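Local coordinates for protein N-acylethanolamine-hydrolyzing acid amidase subunit beta (Caenorhabditis elegans, PDB 6DY3) that probably degrades bioactive fatty acid amides such as N-palmitoylethanolamine to ethanolamine and free fatty acids, as the beta subunit of a heterodimer formed by autocatalytic cleavage, at residues Leu81-Thr86 / Arg139-Ala144; Phe88-Ser93 / His117-Ser122; Leu159-Phe164 / Asp173-Ala178; Ile179-Glu184 / Val196-Thr201. All coordinates share one frame; numbering follows the deposited sequence.

Interaction 1 of 4, residues Leu81-Thr86 / Arg139-Ala144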
# COMPACT_ATOMS: atom_id res chain seq x y z
N LEU B 81 -13.34 7.58 -16.48
CA LEU B 81 -14.60 7.01 -16.02
C LEU B 81 -14.44 5.55 -15.66
O LEU B 81 -14.97 5.09 -14.64
CB LEU B 81 -15.67 7.16 -17.10
CG LEU B 81 -16.21 8.56 -17.33
CD1 LEU B 81 -17.38 8.47 -18.28
CD2 LEU B 81 -16.62 9.26 -16.05
N MET B 82 -13.73 4.79 -16.50
CA MET B 82 -13.49 3.38 -16.20
C MET B 82 -12.57 3.21 -14.99
O MET B 82 -12.72 2.24 -14.25
CB MET B 82 -12.89 2.69 -17.44
CG MET B 82 -12.87 1.19 -17.39
SD MET B 82 -14.50 0.47 -17.15
CE MET B 82 -14.10 -1.27 -17.03
N GLU B 83 -11.63 4.13 -14.78
CA GLU B 83 -10.79 4.08 -13.58
C GLU B 83 -11.63 4.27 -12.33
O GLU B 83 -11.53 3.49 -11.37
CB GLU B 83 -9.69 5.14 -13.66
CG GLU B 83 -8.69 4.97 -14.81
CD GLU B 83 -7.51 4.06 -14.47
OE1 GLU B 83 -7.46 3.52 -13.35
OE2 GLU B 83 -6.63 3.88 -15.35
N PHE B 84 -12.45 5.32 -12.31
CA PHE B 84 -13.33 5.55 -11.16
C PHE B 84 -14.31 4.41 -10.98
O PHE B 84 -14.66 4.06 -9.84
CB PHE B 84 -14.07 6.87 -11.34
CG PHE B 84 -13.30 8.08 -10.88
CD1 PHE B 84 -13.91 9.05 -10.10
CD2 PHE B 84 -11.97 8.25 -11.23
CE1 PHE B 84 -13.21 10.17 -9.67
CE2 PHE B 84 -11.26 9.36 -10.81
CZ PHE B 84 -11.88 10.32 -10.03
N TYR B 85 -14.78 3.82 -12.08
CA TYR B 85 -15.77 2.75 -11.99
C TYR B 85 -15.21 1.54 -11.24
O TYR B 85 -15.85 1.01 -10.33
CB TYR B 85 -16.23 2.35 -13.38
CG TYR B 85 -17.15 1.15 -13.42
CD1 TYR B 85 -18.47 1.25 -12.98
CD2 TYR B 85 -16.72 -0.07 -13.91
CE1 TYR B 85 -19.32 0.16 -13.01
CE2 TYR B 85 -17.56 -1.17 -13.95
CZ TYR B 85 -18.86 -1.05 -13.50
OH TYR B 85 -19.70 -2.14 -13.54
N THR B 86 -14.01 1.09 -11.62
CA THR B 86 -13.44 -0.08 -10.97
C THR B 86 -13.02 0.21 -9.54
O THR B 86 -13.11 -0.67 -8.68
CB THR B 86 -12.24 -0.60 -11.77
OG1 THR B 86 -11.20 0.38 -11.74
CG2 THR B 86 -12.63 -0.85 -13.22
N ARG B 139 -2.23 -6.22 -12.37
CA ARG B 139 -3.66 -6.06 -12.61
C ARG B 139 -3.82 -5.20 -13.85
O ARG B 139 -3.46 -4.01 -13.84
CB ARG B 139 -4.36 -5.44 -11.40
CG ARG B 139 -4.25 -6.27 -10.13
CD ARG B 139 -4.83 -7.67 -10.32
NE ARG B 139 -6.13 -7.66 -10.97
CZ ARG B 139 -6.96 -8.69 -11.02
NH1 ARG B 139 -6.63 -9.84 -10.44
NH2 ARG B 139 -8.12 -8.58 -11.64
N ASN B 140 -4.36 -5.78 -14.92
CA ASN B 140 -4.45 -5.11 -16.20
C ASN B 140 -5.83 -4.49 -16.37
O ASN B 140 -6.75 -4.73 -15.58
CB ASN B 140 -4.17 -6.09 -17.35
CG ASN B 140 -2.80 -6.72 -17.25
OD1 ASN B 140 -1.81 -6.05 -16.97
ND2 ASN B 140 -2.74 -8.03 -17.46
N ARG B 141 -5.96 -3.67 -17.41
CA ARG B 141 -7.24 -3.10 -17.78
C ARG B 141 -8.13 -4.20 -18.37
O ARG B 141 -7.80 -4.72 -19.45
CB ARG B 141 -7.05 -1.97 -18.79
CG ARG B 141 -6.38 -0.74 -18.21
CD ARG B 141 -6.11 0.28 -19.29
NE ARG B 141 -5.68 1.57 -18.74
CZ ARG B 141 -5.27 2.60 -19.47
NH1 ARG B 141 -5.21 2.49 -20.80
NH2 ARG B 141 -4.91 3.74 -18.89
N TRP B 142 -9.24 -4.58 -17.72
CA TRP B 142 -9.69 -4.05 -16.42
C TRP B 142 -10.06 -5.18 -15.48
O TRP B 142 -10.57 -4.94 -14.39
CB TRP B 142 -10.89 -3.12 -16.61
CG TRP B 142 -10.59 -1.91 -17.45
CD1 TRP B 142 -10.77 -1.78 -18.79
CD2 TRP B 142 -10.05 -0.67 -16.99
NE1 TRP B 142 -10.38 -0.53 -19.20
CE2 TRP B 142 -9.93 0.17 -18.12
CE3 TRP B 142 -9.66 -0.18 -15.74
CZ2 TRP B 142 -9.45 1.48 -18.03
CZ3 TRP B 142 -9.17 1.11 -15.66
CH2 TRP B 142 -9.07 1.93 -16.79
N SER B 143 -9.77 -6.42 -15.89
CA SER B 143 -10.15 -7.57 -15.08
C SER B 143 -9.17 -8.73 -15.16
O SER B 143 -9.38 -9.72 -14.45
CB SER B 143 -11.55 -8.03 -15.51
OG SER B 143 -11.55 -8.33 -16.89
N ALA B 144 -8.14 -8.66 -15.98
CA ALA B 144 -7.17 -9.74 -16.11
C ALA B 144 -5.94 -9.46 -15.25
O ALA B 144 -5.69 -8.32 -14.84
CB ALA B 144 -6.76 -9.93 -17.57
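Glu83 OE2 is met from two directions: by Arg141 NH2, in a long salt bridge of 3.9 Å, and by the benzene end of the Trp142 indole, whose CH2 lies 3.4 Å from that same Glu83 OE2. The carboxylate sits at the rim of the indole, close to the ring plane, and stands nearly upright to it, the two planes being 81° apart. A bend at chi2 (-87°) carries the Glu83 carboxylate round to this edge, where ring hydrogens bear a slight positive charge that suits an anion. The stronger polar partner of Arg141 NH2 is elsewhere, a hydrogen bond to Gly74 O. Helix 76-89 is here joined to the turn between strands 134-139 and 145-149, the hairpin at one edge of the seven-stranded sheet of this N-terminal-nucleophile hydrolase fold, while Leu81 and Phe84 of the same helix pack on Leu55 and Val59 of the alpha subunit. Trp142 offers the broad flat surface on which Met82, Glu83 and Thr86 of the helix converge. Met82 lies over one face of it: SD stands 4.5 Å from the centroid of the five-membered ring and only 3° off its normal, a Met-aromatic contact, and CE continues along the indole to 3.6 Å from Trp142 CG. The flexible, polarisable thioether adapts easily to such a surface. On the opposite face Arg141 CG rests 3.6 Å above the ring plane, Arg141 preceding Trp142 through a cis peptide bond. Thr86 CG2 adds a small apolar touch, 4.0 Å from Trp142 CE3.

Interaction 2 of 4, residues Phe88-Ser93 / His117-Ser122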
# COMPACT_ATOMS: atom_id res chain seq x y z
N PHE B 88 -14.60 2.11 -7.45
CA PHE B 88 -15.82 2.01 -6.66
C PHE B 88 -16.34 0.58 -6.63
O PHE B 88 -16.91 0.14 -5.62
CB PHE B 88 -16.90 2.94 -7.23
CG PHE B 88 -16.83 4.35 -6.70
CD1 PHE B 88 -17.51 4.70 -5.55
CD2 PHE B 88 -16.10 5.32 -7.37
CE1 PHE B 88 -17.46 6.00 -5.06
CE2 PHE B 88 -16.04 6.62 -6.90
CZ PHE B 88 -16.72 6.97 -5.74
N LYS B 89 -16.18 -0.15 -7.73
CA LYS B 89 -16.73 -1.49 -7.82
C LYS B 89 -16.03 -2.45 -6.87
O LYS B 89 -16.66 -3.37 -6.33
CB LYS B 89 -16.61 -1.99 -9.26
CG LYS B 89 -17.54 -3.13 -9.64
CD LYS B 89 -18.98 -2.66 -9.77
CE LYS B 89 -19.89 -3.79 -10.22
NZ LYS B 89 -21.31 -3.33 -10.34
N ARG B 90 -14.73 -2.26 -6.64
CA ARG B 90 -13.96 -3.12 -5.74
C ARG B 90 -12.90 -2.27 -5.04
O ARG B 90 -11.75 -2.19 -5.49
CB ARG B 90 -13.31 -4.27 -6.50
CG ARG B 90 -12.62 -5.29 -5.62
CD ARG B 90 -12.39 -6.59 -6.36
NE ARG B 90 -13.56 -7.47 -6.29
CZ ARG B 90 -14.41 -7.68 -7.29
NH1 ARG B 90 -14.25 -7.09 -8.47
NH2 ARG B 90 -15.44 -8.50 -7.11
N PRO B 91 -13.26 -1.61 -3.94
CA PRO B 91 -12.30 -0.76 -3.23
C PRO B 91 -10.99 -1.49 -2.94
O PRO B 91 -10.96 -2.57 -2.35
CB PRO B 91 -13.04 -0.39 -1.94
CG PRO B 91 -14.47 -0.43 -2.33
CD PRO B 91 -14.59 -1.57 -3.30
N VAL B 92 -9.88 -0.87 -3.37
CA VAL B 92 -8.60 -1.57 -3.43
C VAL B 92 -8.04 -1.81 -2.03
O VAL B 92 -7.65 -2.93 -1.69
CB VAL B 92 -7.62 -0.79 -4.31
CG1 VAL B 92 -6.21 -1.34 -4.20
CG2 VAL B 92 -8.09 -0.81 -5.76
N SER B 93 -7.97 -0.76 -1.21
CA SER B 93 -7.30 -0.89 0.08
C SER B 93 -8.02 -1.90 0.98
O SER B 93 -7.37 -2.58 1.78
CB SER B 93 -7.21 0.46 0.79
OG SER B 93 -8.48 0.88 1.25
N HIS B 117 -11.45 -10.56 -12.13
CA HIS B 117 -12.60 -9.72 -11.82
C HIS B 117 -12.15 -8.28 -11.92
O HIS B 117 -10.95 -7.99 -11.98
CB HIS B 117 -13.17 -10.04 -10.43
CG HIS B 117 -12.14 -10.10 -9.35
ND1 HIS B 117 -11.15 -9.15 -9.20
CD2 HIS B 117 -11.94 -11.00 -8.36
CE1 HIS B 117 -10.39 -9.46 -8.17
NE2 HIS B 117 -10.84 -10.58 -7.64
N LEU B 118 -13.12 -7.37 -11.97
CA LEU B 118 -12.80 -5.95 -12.05
C LEU B 118 -11.89 -5.56 -10.90
O LEU B 118 -12.22 -5.76 -9.72
CB LEU B 118 -14.08 -5.11 -12.03
CG LEU B 118 -14.84 -4.96 -13.36
CD1 LEU B 118 -16.11 -4.17 -13.14
CD2 LEU B 118 -13.98 -4.30 -14.44
N PHE B 119 -10.74 -4.99 -11.23
CA PHE B 119 -9.81 -4.50 -10.23
C PHE B 119 -9.02 -3.35 -10.82
O PHE B 119 -8.64 -3.39 -11.99
CB PHE B 119 -8.87 -5.60 -9.74
CG PHE B 119 -8.23 -5.31 -8.43
CD1 PHE B 119 -8.90 -5.59 -7.24
CD2 PHE B 119 -6.97 -4.73 -8.37
CE1 PHE B 119 -8.32 -5.31 -6.02
CE2 PHE B 119 -6.38 -4.44 -7.15
CZ PHE B 119 -7.05 -4.73 -5.97
N SER B 120 -8.80 -2.33 -10.01
CA SER B 120 -8.11 -1.14 -10.49
C SER B 120 -6.71 -1.52 -10.97
O SER B 120 -6.02 -2.30 -10.29
CB SER B 120 -8.03 -0.09 -9.38
OG SER B 120 -7.57 1.15 -9.88
N PRO B 121 -6.27 -1.03 -12.13
CA PRO B 121 -4.92 -1.39 -12.60
C PRO B 121 -3.87 -1.01 -11.56
O PRO B 121 -3.90 0.08 -10.99
CB PRO B 121 -4.77 -0.58 -13.89
CG PRO B 121 -6.16 -0.35 -14.36
CD PRO B 121 -6.98 -0.20 -13.11
N SER B 122 -2.95 -1.93 -11.32
CA SER B 122 -1.99 -1.76 -10.24
C SER B 122 -0.98 -2.90 -10.33
O SER B 122 -1.13 -3.83 -11.13
CB SER B 122 -2.68 -1.74 -8.88
OG SER B 122 -3.49 -2.89 -8.72
O HOH W 1 -10.82 -1.97 -7.91
O HOH W 2 -16.00 -8.19 -10.66
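Arg90 NH1 donates a hydrogen bond of 2.7 Å to Leu118 O, bent to 150° at the hydrogen; it arrives in the carbonyl plane on a lone pair, and the oxygen lies near the guanidinium plane. Water carries two further polar links. One molecule donates to Arg90 O at 2.6 Å and accepts from Ser120 N, while another accepts from both Arg90 NH1 and Leu118 N. By stacking, the Arg90 guanidinium lies flat on the His117 imidazole, centres 4.1 Å apart and planes 22° from parallel. A bend at chi3 (-86°) turns the planar end of Arg90 over that ring. Cutting the side chain back to an alanine here would probably leave Leu118 O without its guanidinium donor and His117 without its stacking partner. Apolar contacts finish the interface: Arg90 CD meets the Phe119 edge at CD1 (3.7 Å), and branched Val92 sets CG2 over the Phe119 face and 3.7 Å from Ser120 CB. Arg90 leaves helical geometry after helix 76-89 and Pro91 occupies the N-cap position of helix 92-102, so the contact fastens a helix-to-helix break to the loop entering strand 122-127 in the seven-stranded sheet of the Ntn-hydrolase fold.

Interaction 3 of 4, residues Leu159-Phe164 / Asp173-Ala178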
# COMPACT_ATOMS: atom_id res chain seq x y z
N LEU B 159 12.85 -8.82 -7.80
CA LEU B 159 11.81 -8.21 -8.61
C LEU B 159 11.65 -6.76 -8.19
O LEU B 159 11.63 -6.46 -6.99
CB LEU B 159 10.48 -8.95 -8.46
CG LEU B 159 10.40 -10.36 -9.02
CD1 LEU B 159 9.19 -11.08 -8.46
CD2 LEU B 159 10.34 -10.33 -10.53
N VAL B 160 11.55 -5.87 -9.17
CA VAL B 160 11.40 -4.43 -8.92
C VAL B 160 10.27 -3.90 -9.79
O VAL B 160 10.21 -4.18 -10.99
CB VAL B 160 12.70 -3.66 -9.22
CG1 VAL B 160 12.52 -2.17 -8.93
CG2 VAL B 160 13.85 -4.23 -8.41
N GLU B 161 9.40 -3.10 -9.18
CA GLU B 161 8.29 -2.52 -9.92
C GLU B 161 7.97 -1.14 -9.35
O GLU B 161 8.12 -0.90 -8.15
CB GLU B 161 7.05 -3.45 -9.87
CG GLU B 161 6.03 -3.18 -10.96
CD GLU B 161 6.64 -3.18 -12.35
OE1 GLU B 161 6.99 -4.27 -12.85
OE2 GLU B 161 6.79 -2.08 -12.94
N THR B 162 7.53 -0.23 -10.23
CA THR B 162 7.12 1.10 -9.80
C THR B 162 5.68 1.32 -10.26
O THR B 162 4.82 0.50 -9.93
CB THR B 162 8.09 2.16 -10.29
OG1 THR B 162 8.15 2.14 -11.72
CG2 THR B 162 9.47 1.91 -9.74
N ASN B 163 5.40 2.39 -11.00
CA ASN B 163 4.05 2.83 -11.30
C ASN B 163 3.67 2.76 -12.78
O ASN B 163 2.50 2.98 -13.10
CB ASN B 163 3.87 4.28 -10.84
CG ASN B 163 3.98 4.43 -9.35
OD1 ASN B 163 4.76 5.25 -8.86
ND2 ASN B 163 3.20 3.65 -8.61
N PHE B 164 4.61 2.48 -13.67
CA PHE B 164 4.36 2.65 -15.10
C PHE B 164 4.58 1.34 -15.85
O PHE B 164 4.90 0.31 -15.27
CB PHE B 164 5.25 3.76 -15.67
CG PHE B 164 5.29 5.00 -14.82
CD1 PHE B 164 4.20 5.85 -14.76
CD2 PHE B 164 6.43 5.33 -14.11
CE1 PHE B 164 4.24 6.99 -13.99
CE2 PHE B 164 6.47 6.47 -13.34
CZ PHE B 164 5.38 7.30 -13.28
N ASP B 173 13.83 6.24 -13.60
CA ASP B 173 15.12 6.28 -12.93
C ASP B 173 15.08 5.55 -11.58
O ASP B 173 16.10 5.01 -11.15
CB ASP B 173 15.56 7.73 -12.73
CG ASP B 173 17.02 7.95 -13.05
OD1 ASP B 173 17.78 6.96 -13.13
OD2 ASP B 173 17.42 9.12 -13.22
N ARG B 174 13.93 5.56 -10.91
CA ARG B 174 13.79 4.81 -9.66
C ARG B 174 13.99 3.32 -9.91
O ARG B 174 14.71 2.64 -9.16
CB ARG B 174 12.43 5.06 -9.04
CG ARG B 174 12.18 6.50 -8.63
CD ARG B 174 10.74 6.71 -8.19
NE ARG B 174 9.80 6.35 -9.25
CZ ARG B 174 8.48 6.34 -9.11
NH1 ARG B 174 7.93 6.66 -7.95
NH2 ARG B 174 7.71 5.99 -10.13
N ARG B 175 13.34 2.79 -10.94
CA ARG B 175 13.44 1.36 -11.22
C ARG B 175 14.83 0.99 -11.72
O ARG B 175 15.39 -0.04 -11.31
CB ARG B 175 12.37 0.96 -12.23
CG ARG B 175 12.23 -0.54 -12.43
CD ARG B 175 11.05 -0.89 -13.32
NE ARG B 175 10.94 -2.33 -13.50
CZ ARG B 175 11.59 -3.01 -14.43
NH1 ARG B 175 12.40 -2.39 -15.28
NH2 ARG B 175 11.43 -4.32 -14.52
N ILE B 176 15.40 1.81 -12.60
CA ILE B 176 16.73 1.52 -13.14
C ILE B 176 17.77 1.50 -12.02
O ILE B 176 18.61 0.60 -11.94
CB ILE B 176 17.11 2.54 -14.23
CG1 ILE B 176 16.12 2.45 -15.40
CG2 ILE B 176 18.54 2.32 -14.71
CD1 ILE B 176 16.20 3.62 -16.35
N THR B 177 17.73 2.51 -11.15
CA THR B 177 18.72 2.60 -10.08
C THR B 177 18.62 1.42 -9.14
O THR B 177 19.64 0.82 -8.77
CB THR B 177 18.54 3.92 -9.32
OG1 THR B 177 18.74 5.01 -10.22
CG2 THR B 177 19.51 4.02 -8.16
N ALA B 178 17.40 1.06 -8.73
CA ALA B 178 17.24 -0.05 -7.80
C ALA B 178 17.77 -1.35 -8.39
O ALA B 178 18.36 -2.17 -7.67
CB ALA B 178 15.76 -0.20 -7.42
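Asn163 OD1 accepts a hydrogen bond from Arg174 NH2 at 3.3 Å, the donor tilted from the amide plane, and lies at the tight, buried end of this contact; Asn163 ND2 bonds to Ala70 O. Arg174 suits the place because its flat, many-armed group can serve several acceptors at once: NH1 forms a salt bridge with Asp20, and NH2 reaches Asp172 as well as Asn163. Thr162 CG2 sits over one face of the guanidinium, while Thr162 OG1 bonds to the same Asp172. With CG2 anti to its carbonyl carbon, Thr162 also packs its methyl on Arg175 CB, 3.9 Å away. Close by, Val160 CG1 touches Arg175 CG at 3.9 Å and Ala178 CB at 4.1 Å, the small alanine letting the helix lie near the strand.

The other side is looser. Arg175 runs extended from CG to NE and is partly exposed. Its NE gives Val160 O a hydrogen bond of 3.2 Å, from 50° above the carbonyl plane. Glu161 OE2 is 4.2 Å from Arg175 NE, near enough for attraction between charges but with no N-H aimed at it; OE1 of that glutamate pairs with Lys169.

Strand 159-161 and helix 173-178 run nearly antiparallel, 164° apart and 8.4 Å between axes, the helix packed on the sheet over its outermost strand within this chain. Asn163 OD1 also bonds to Cys1 N, of the probable nucleophile, consistent with an N-terminal-nucleophile hydrolase active site.

Interaction 4 of 4, residues Ile179-Glu184 / Val196-Thr201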
# COMPACT_ATOMS: atom_id res chain seq x y z
N ILE B 179 17.58 -1.56 -9.70
CA ILE B 179 18.08 -2.78 -10.32
C ILE B 179 19.60 -2.78 -10.36
O ILE B 179 20.24 -3.81 -10.10
CB ILE B 179 17.48 -2.94 -11.73
CG1 ILE B 179 15.96 -3.10 -11.65
CG2 ILE B 179 18.12 -4.12 -12.46
CD1 ILE B 179 15.26 -2.95 -12.99
N GLN B 180 20.20 -1.64 -10.68
CA GLN B 180 21.66 -1.54 -10.65
C GLN B 180 22.18 -1.81 -9.25
O GLN B 180 23.16 -2.54 -9.08
CB GLN B 180 22.10 -0.17 -11.16
CG GLN B 180 21.99 -0.01 -12.67
CD GLN B 180 22.33 1.39 -13.16
OE1 GLN B 180 22.70 2.26 -12.37
NE2 GLN B 180 22.19 1.62 -14.46
N LYS B 181 21.54 -1.23 -8.24
CA LYS B 181 22.03 -1.36 -6.88
C LYS B 181 21.91 -2.80 -6.38
O LYS B 181 22.82 -3.30 -5.71
CB LYS B 181 21.27 -0.40 -5.96
CG LYS B 181 22.03 0.01 -4.71
CD LYS B 181 23.25 0.85 -5.04
CE LYS B 181 24.04 1.22 -3.80
NZ LYS B 181 25.14 2.15 -4.14
N LEU B 182 20.82 -3.48 -6.72
CA LEU B 182 20.68 -4.89 -6.34
C LEU B 182 21.77 -5.74 -6.98
O LEU B 182 22.31 -6.66 -6.34
CB LEU B 182 19.30 -5.40 -6.73
CG LEU B 182 18.14 -4.91 -5.87
CD1 LEU B 182 16.84 -5.02 -6.63
CD2 LEU B 182 18.06 -5.69 -4.57
N LYS B 183 22.12 -5.45 -8.23
CA LYS B 183 23.18 -6.20 -8.89
C LYS B 183 24.53 -5.92 -8.25
O LYS B 183 25.36 -6.83 -8.12
CB LYS B 183 23.20 -5.87 -10.38
CG LYS B 183 22.00 -6.42 -11.14
CD LYS B 183 22.03 -5.99 -12.60
CE LYS B 183 20.87 -6.59 -13.38
NZ LYS B 183 20.87 -6.14 -14.80
N GLU B 184 24.78 -4.67 -7.86
CA GLU B 184 26.04 -4.33 -7.20
C GLU B 184 26.19 -5.10 -5.89
O GLU B 184 27.24 -5.69 -5.62
CB GLU B 184 26.12 -2.83 -6.94
CG GLU B 184 26.23 -1.96 -8.18
CD GLU B 184 26.28 -0.47 -7.83
OE1 GLU B 184 26.53 -0.14 -6.65
OE2 GLU B 184 26.06 0.36 -8.74
N VAL B 196 17.81 -1.77 2.87
CA VAL B 196 17.84 -0.38 3.31
C VAL B 196 18.76 0.46 2.44
O VAL B 196 18.47 1.62 2.14
CB VAL B 196 18.25 -0.31 4.80
CG1 VAL B 196 18.53 1.13 5.22
CG2 VAL B 196 17.17 -0.92 5.66
N GLU B 197 19.92 -0.10 2.06
CA GLU B 197 20.83 0.63 1.17
C GLU B 197 20.19 0.88 -0.19
O GLU B 197 20.33 1.97 -0.75
CB GLU B 197 22.14 -0.15 1.00
CG GLU B 197 23.14 0.54 0.08
CD GLU B 197 24.49 -0.17 0.04
OE1 GLU B 197 24.69 -1.13 0.82
OE2 GLU B 197 25.35 0.22 -0.78
N VAL B 198 19.48 -0.12 -0.73
CA VAL B 198 18.81 0.05 -2.02
C VAL B 198 17.73 1.12 -1.92
O VAL B 198 17.70 2.08 -2.70
CB VAL B 198 18.22 -1.29 -2.49
CG1 VAL B 198 17.42 -1.11 -3.78
CG2 VAL B 198 19.31 -2.33 -2.69
N LEU B 199 16.82 0.97 -0.96
CA LEU B 199 15.69 1.90 -0.84
C LEU B 199 16.13 3.33 -0.55
O LEU B 199 15.36 4.26 -0.83
CB LEU B 199 14.73 1.41 0.24
CG LEU B 199 14.01 0.09 -0.05
CD1 LEU B 199 13.19 -0.36 1.15
CD2 LEU B 199 13.13 0.19 -1.29
N SER B 200 17.33 3.53 -0.02
CA SER B 200 17.82 4.86 0.32
C SER B 200 18.63 5.51 -0.80
O SER B 200 19.04 6.66 -0.66
CB SER B 200 18.67 4.81 1.58
OG SER B 200 17.92 4.31 2.67
N THR B 201 18.87 4.79 -1.91
CA THR B 201 19.62 5.34 -3.02
C THR B 201 18.76 6.33 -3.81
O THR B 201 17.58 6.07 -4.08
CB THR B 201 20.11 4.23 -3.96
OG1 THR B 201 20.89 3.28 -3.23
CG2 THR B 201 20.94 4.81 -5.08
O HOH W 3 23.45 4.03 -2.28
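Lys181 and Val198 meet where their helices come closest, and the lysine carries most of the contact. Its CG lies 4.1 Å from Val198 CG2, and its CE is 3.4 Å from Glu197 OE2. Thr201 OG1 flanks the aliphatic chain, 3.8 Å from Lys181 CG. Beneath, Leu182 CD2 packs on Val198 CG2 at 4.0 Å, two branched apolar residues closing the buried side. At the outer side Lys181 NZ makes two long salt bridges, to Glu197 OE2 at 3.9 Å and to Glu184 OE1 at 3.7 Å. A water donates to Thr201 OG1 and accepts a weak bond from Lys181 NZ. The bend at chi2 (67°) of Lys181 swings the chain across the gap between the helices.

The second shell fixes these groups. Thr201 OG1 donates to Glu197 O (2.9 Å), folding the threonine back on the last turn of helix 192-199 and setting its hydroxyl beside the lysine. Leu182 and Val198 both rest on Ile4 of strand 2-7, which ties the helix pair to the five-stranded sheet.

A methionine in place of Lys181 would probably leave Glu184 and Glu197 without the cation they share, and the water on Thr201 without its lysine partner. With the two carboxylates 6.0 Å apart from Glu184 OE1 to Glu197 OE2, the ammonium probably offsets their mutual repulsion, though the length of both bridges suggests attraction through a partly solvated setting rather than firm ion pairing.

Interactions 1 and 2 form one cluster, their centres 7 Å apart, and interaction 2 is nested in the chain loop that interaction 1 closes. Both use helix 76-89, and the backbone of Trp142 probably bonds to that of Phe119 (O to N, 3.2 Å). Interactions 3 and 4 share helix 173-185, with centres 11 Å apart; Val160 CG2 touches Leu182 CD1 at 3.6 Å. Interactions 1 and 4 lie on opposite sides of the chain's centre, about 32 Å between their centres. Interaction 3 lies nearest the probable active site: Asn163, probably important for activity, has its side chain about 4 Å from that of Cys1, the likely nucleophile, while the side chain of Ser120 of interaction 2 is about 11 Å from that of Asn163.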